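Local coordinates for protein cobalt-precorrin-5B C(1)-methyltransferase (Archaeoglobus fulgidus, PDB 1SR8) that probably methylates C-1 of cobalt-precorrin-5B, using S-adenosyl-L-methionine, to give cobalt-precorrin-6A in the anaerobic route to adenosylcobalamin, at residues T215-K218 / A219-A223. Residues are numbered along the deposited sequence; the frame is centred on the assembly and turned at random.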
ATOM      1  N   THR A 215     -12.956  -3.865  -3.073  1.00 24.87           N
ATOM      2  CA  THR A 215     -12.680  -2.548  -2.492  1.00 25.02           C
ATOM      3  C   THR A 215     -11.254  -2.334  -1.970  1.00 25.26           C
ATOM      4  O   THR A 215     -10.779  -1.198  -1.892  1.00 26.31           O
ATOM      5  CB  THR A 215     -13.666  -2.231  -1.338  1.00 23.95           C
ATOM      6  OG1 THR A 215     -13.655  -3.303  -0.390  1.00 24.97           O
ATOM      7  CG2 THR A 215     -15.065  -2.050  -1.870  1.00 22.30           C
ATOM      8  N   GLY A 216     -10.575  -3.413  -1.613  1.00 24.89           N
ATOM      9  CA  GLY A 216      -9.226  -3.280  -1.109  1.00 24.06           C
ATOM     10  C   GLY A 216      -8.519  -4.614  -1.101  1.00 25.99           C
ATOM     11  O   GLY A 216      -9.061  -5.611  -1.584  1.00 26.93           O
ATOM     12  N   ARG A 217      -7.314  -4.645  -0.543  1.00 24.82           N
ATOM     13  CA  ARG A 217      -6.535  -5.871  -0.495  1.00 24.61           C
ATOM     14  C   ARG A 217      -7.210  -7.004   0.278  1.00 24.97           C
ATOM     15  O   ARG A 217      -7.149  -8.150  -0.142  1.00 24.64           O
ATOM     16  CB  ARG A 217      -5.151  -5.587   0.099  1.00 24.61           C
ATOM     17  CG  ARG A 217      -4.200  -6.791   0.135  1.00 23.89           C
ATOM     18  CD  ARG A 217      -3.885  -7.313  -1.266  1.00 22.60           C
ATOM     19  NE  ARG A 217      -2.800  -8.289  -1.229  1.00 21.69           N
ATOM     20  CZ  ARG A 217      -2.086  -8.652  -2.289  1.00 22.16           C
ATOM     21  NH1 ARG A 217      -2.350  -8.126  -3.477  1.00 21.66           N
ATOM     22  NH2 ARG A 217      -1.083  -9.508  -2.156  1.00 21.77           N
ATOM     23  N   LYS A 218      -7.845  -6.703   1.405  1.00 26.34           N
ATOM     24  CA  LYS A 218      -8.493  -7.762   2.176  1.00 28.00           C
ATOM     25  C   LYS A 218      -9.620  -8.382   1.370  1.00 27.02           C
ATOM     26  O   LYS A 218      -9.782  -9.602   1.370  1.00 27.26           O
ATOM     27  CB  LYS A 218      -9.024  -7.222   3.508  1.00 29.85           C
ATOM     28  CG  LYS A 218      -7.930  -6.552   4.348  1.00 35.88           C
ATOM     29  CD  LYS A 218      -8.398  -6.153   5.754  1.00 37.40           C
ATOM     30  CE  LYS A 218      -7.655  -4.905   6.256  1.00 39.92           C
ATOM     31  NZ  LYS A 218      -6.165  -5.060   6.304  1.00 41.06           N
ATOM     32  N   ALA A 219     -10.379  -7.534   0.678  1.00 26.08           N
ATOM     33  CA  ALA A 219     -11.492  -7.972  -0.167  1.00 25.49           C
ATOM     34  C   ALA A 219     -10.965  -8.842  -1.300  1.00 24.57           C
ATOM     35  O   ALA A 219     -11.552  -9.871  -1.648  1.00 25.68           O
ATOM     36  CB  ALA A 219     -12.212  -6.769  -0.745  1.00 25.74           C
ATOM     37  N   TRP A 220      -9.851  -8.403  -1.870  1.00 22.76           N
ATOM     38  CA  TRP A 220      -9.186  -9.091  -2.967  1.00 21.41           C
ATOM     39  C   TRP A 220      -8.784 -10.494  -2.528  1.00 22.42           C
ATOM     40  O   TRP A 220      -8.947 -11.454  -3.274  1.00 22.35           O
ATOM     41  CB  TRP A 220      -7.949  -8.286  -3.373  1.00 19.75           C
ATOM     42  CG  TRP A 220      -7.177  -8.818  -4.548  1.00 18.99           C
ATOM     43  CD1 TRP A 220      -7.390  -8.538  -5.870  1.00 17.00           C
ATOM     44  CD2 TRP A 220      -6.021  -9.663  -4.498  1.00 18.14           C
ATOM     45  NE1 TRP A 220      -6.433  -9.147  -6.642  1.00 17.14           N
ATOM     46  CE2 TRP A 220      -5.581  -9.846  -5.828  1.00 17.49           C
ATOM     47  CE3 TRP A 220      -5.314 -10.280  -3.460  1.00 16.59           C
ATOM     48  CZ2 TRP A 220      -4.460 -10.621  -6.148  1.00 19.15           C
ATOM     49  CZ3 TRP A 220      -4.199 -11.049  -3.776  1.00 19.74           C
ATOM     50  CH2 TRP A 220      -3.782 -11.213  -5.114  1.00 19.83           C
ATOM     51  N   LEU A 221      -8.252 -10.602  -1.313  1.00 23.45           N
ATOM     52  CA  LEU A 221      -7.829 -11.884  -0.761  1.00 24.20           C
ATOM     53  C   LEU A 221      -9.047 -12.764  -0.558  1.00 25.50           C
ATOM     54  O   LEU A 221      -9.000 -13.972  -0.783  1.00 25.77           O
ATOM     55  CB  LEU A 221      -7.115 -11.687   0.581  1.00 23.20           C
ATOM     56  CG  LEU A 221      -5.694 -11.118   0.509  1.00 24.02           C
ATOM     57  CD1 LEU A 221      -5.187 -10.768   1.899  1.00 23.02           C
ATOM     58  CD2 LEU A 221      -4.781 -12.132  -0.142  1.00 22.34           C
ATOM     59  N   TYR A 222     -10.143 -12.151  -0.136  1.00 26.57           N
ATOM     60  CA  TYR A 222     -11.368 -12.898   0.084  1.00 27.99           C
ATOM     61  C   TYR A 222     -11.864 -13.485  -1.226  1.00 27.36           C
ATOM     62  O   TYR A 222     -12.200 -14.657  -1.294  1.00 28.09           O
ATOM     63  CB  TYR A 222     -12.445 -11.996   0.662  1.00 29.63           C
ATOM     64  CG  TYR A 222     -13.683 -12.744   1.081  1.00 33.91           C
ATOM     65  CD1 TYR A 222     -13.724 -13.442   2.294  1.00 33.96           C
ATOM     66  CD2 TYR A 222     -14.824 -12.746   0.275  1.00 35.01           C
ATOM     67  CE1 TYR A 222     -14.877 -14.119   2.695  1.00 36.35           C
ATOM     68  CE2 TYR A 222     -15.979 -13.419   0.663  1.00 37.08           C
ATOM     69  CZ  TYR A 222     -16.003 -14.100   1.873  1.00 37.90           C
ATOM     70  OH  TYR A 222     -17.162 -14.735   2.272  1.00 40.08           O
ATOM     71  N   ALA A 223     -11.911 -12.659  -2.262  1.00 27.24           N
ATOM     72  CA  ALA A 223     -12.370 -13.105  -3.575  1.00 28.16           C
ATOM     73  C   ALA A 223     -11.468 -14.206  -4.138  1.00 29.49           C
ATOM     74  O   ALA A 223     -11.949 -15.147  -4.768  1.00 30.35           O
ATOM     75  CB  ALA A 223     -12.424 -11.918  -4.543  1.00 25.52           C
TER
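The guanidinium of Arg-217 lies flat on one face of the Trp-220 indole, three residues further along the same helix. The two planes are 7° apart and their centres 4.2 Å from each other, a cation-pi stack. The overlap is with the six-membered ring. Arg-217 CZ and Trp-220 CZ3 are 3.5 Å apart, and CZ3 sits over the centre of the guanidinium. Arg-217 NH1 stands above the indole face but offset toward its rim, while NE passes near CE3. Both side chains leave the backbone with CG anti to N (chi1 -177° in each), and a bend at chi2 of the arginine (62°) turns its flat end over the ring face. NH1 also donates to the backbone oxygen of Ile-6, which helps fix the rotation of the group. An alanine in place of Arg-217 would probably leave this face of Trp-220 without its stacking partner and the Ile-6 carbonyl without its arginine donor.

The backbone of the same turn closes at Gly-216, the N-cap residue, whose O accepts from Trp-220 N at 2.9 Å. The next two i to i+4 bonds of the helix are Leu-221 N to Arg-217 O, also 2.9 Å, and Tyr-222 N to Lys-218 O at 3.0 Å. Leu-221 CG packs against the oxygen of Arg-217, 3.4 Å away. Thr-215 OG1 lies 3.8 Å from Ala-219 CB and makes a weak hydrogen bond to Phe-254 N.

The turn starts helix 217-226, which links parallel strands 210-214 and 231-234 in a beta-alpha-beta unit. Ala-219, Trp-220 and Ala-223 pack on strand 210-214, Trp-220 NE1 bonds weakly to Pro-232 O, and Thr-215 touches helix 255-262.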